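Local coordinates for conserved protein (MTH177) (Methanothermobacter marburgensis, PDB 1TR8) that probably contacts nascent chains as they emerge from the ribosome, as a homodimeric archaeal nascent polypeptide-associated complex that binds ribosomal RNA, at residues Gly92-Ala95 and Glu96-Arg100. Residues are numbered along the deposited sequence; the frame is centred on the assembly and turned at random.
Sequences GDLA and EAIMR
The carboxylate of Asp93 overlaps that of Glu96, plane over plane. The two groups are nearly parallel, with planes 5° apart. Asp93 OD2 lies 3.5 Å from Glu96 OE2, both acceptors, so the pairing of like charges probably costs some energy. The other oxygen of Asp93, OD1, accepts from Glu96 N at 3.2 Å in an almost straight bond, the N-H coming from above the carboxylate plane. Asp93 CG stands anti to its own N (chi1 -172°), which swings the carboxylate forward over the first turn. The Glu96 chain runs extended beyond CG and crosses the Asp93 side chain at about a right angle.

This is an N-cap: Asp93 sits just before helix 94-100, the last helix of the UBA domain. Shortening this side chain to an alanine here would probably leave Glu96 N without its side-chain acceptor and the first turn of the helix less firmly held. The negative carboxylate at this end is also likely to suit the helix dipole.

Backbone bonds carry the turn onward. Ala97 N donates to Asp93 O at 3.1 Å, and that oxygen also has a hydrogen bond with Thr90 OG1. Ile98 N reaches Leu94 O at 3.0 Å, and Met99 N, of a selenomethionine, reaches Ala95 O at 3.0 Å.

On another side of the helix, Leu94 CG meets Ile98 CD1 at 4.4 Å, a loose apolar contact one turn apart. Both side chains touch Leu71 of helix 66-76. Leu94 and the buried Ala97 also touch Leu87 of helix 80-89, so this side joins the three helices of the small UBA bundle. Ala97 CB rests 3.3 Å from Asp93 O.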
loop_
_atom_site.group_PDB
_atom_site.type_symbol
_atom_site.label_atom_id
_atom_site.label_comp_id
_atom_site.label_asym_id
_atom_site.label_seq_id
_atom_site.Cartn_x
_atom_site.Cartn_y
_atom_site.Cartn_z
ATOM N N GLY A 92 13.471 19.481 6.577
ATOM C CA GLY A 92 14.003 20.796 6.181
ATOM C C GLY A 92 14.263 21.798 7.315
ATOM O O GLY A 92 14.673 22.933 7.070
ATOM N N ASP A 93 14.072 21.375 8.558
ATOM C CA ASP A 93 14.344 22.232 9.693
ATOM C C ASP A 93 15.841 22.288 9.937
ATOM O O ASP A 93 16.492 21.275 10.231
ATOM C CB ASP A 93 13.624 21.735 10.937
ATOM C CG ASP A 93 13.715 22.714 12.094
ATOM O OD1 ASP A 93 14.830 23.146 12.473
ATOM O OD2 ASP A 93 12.698 23.093 12.702
ATOM N N LEU A 94 16.369 23.499 9.821
ATOM C CA LEU A 94 17.809 23.722 9.829
ATOM C C LEU A 94 18.395 23.608 11.234
ATOM O O LEU A 94 19.405 22.962 11.440
ATOM C CB LEU A 94 18.090 25.110 9.241
ATOM C CG LEU A 94 19.473 25.332 8.648
ATOM C CD1 LEU A 94 19.773 24.408 7.472
ATOM C CD2 LEU A 94 19.565 26.764 8.185
ATOM N N ALA A 95 17.757 24.240 12.208
ATOM C CA ALA A 95 18.219 24.147 13.578
ATOM C C ALA A 95 18.422 22.689 13.975
ATOM O O ALA A 95 19.481 22.331 14.476
ATOM C CB ALA A 95 17.235 24.804 14.507
ATOM N N GLU A 96 17.405 21.861 13.757
ATOM C CA GLU A 96 17.440 20.478 14.195
ATOM C C GLU A 96 18.448 19.651 13.389
ATOM O O GLU A 96 19.083 18.750 13.923
ATOM C CB GLU A 96 16.060 19.859 14.071
ATOM C CG GLU A 96 15.039 20.484 14.996
ATOM C CD GLU A 96 13.617 20.158 14.601
ATOM O OE1 GLU A 96 13.416 19.336 13.666
ATOM O OE2 GLU A 96 12.703 20.706 15.259
ATOM N N ALA A 97 18.558 19.935 12.093
ATOM C CA ALA A 97 19.510 19.255 11.233
ATOM C C ALA A 97 20.911 19.469 11.780
ATOM O O ALA A 97 21.668 18.517 11.924
ATOM C CB ALA A 97 19.400 19.790 9.801
ATOM N N ILE A 98 21.201 20.714 12.168
ATOM C CA ILE A 98 22.493 21.088 12.763
ATOM C C ILE A 98 22.749 20.368 14.088
ATOM O O ILE A 98 23.831 19.792 14.290
ATOM C CB ILE A 98 22.583 22.636 12.906
ATOM C CG1 ILE A 98 22.877 23.260 11.536
ATOM C CG2 ILE A 98 23.655 23.074 13.901
ATOM C CD1 ILE A 98 22.717 24.767 11.497
HETATM N N MSE A 99 21.740 20.376 14.959
HETATM C CA MSE A 99 21.846 19.755 16.262
HETATM C C MSE A 99 22.076 18.255 16.150
HETATM O O MSE A 99 22.848 17.701 16.921
HETATM C CB MSE A 99 20.626 20.074 17.134
HETATM C CG MSE A 99 20.646 21.528 17.588
HETATM SE SE MSE A 99 19.148 22.073 18.689
HETATM C CE MSE A 99 19.757 21.570 20.398
ATOM N N ARG A 100 21.481 17.606 15.154
ATOM C CA ARG A 100 21.638 16.163 15.074
ATOM C C ARG A 100 23.001 15.733 14.506
ATOM O O ARG A 100 23.398 14.600 14.677
ATOM C CB ARG A 100 20.444 15.481 14.376
ATOM C CG ARG A 100 20.415 15.506 12.881
ATOM C CD ARG A 100 19.142 14.883 12.281
ATOM N NE ARG A 100 19.203 13.425 12.180
ATOM C CZ ARG A 100 18.345 12.585 12.757
ATOM N NH1 ARG A 100 17.345 13.042 13.498
ATOM N NH2 ARG A 100 18.492 11.277 12.604
#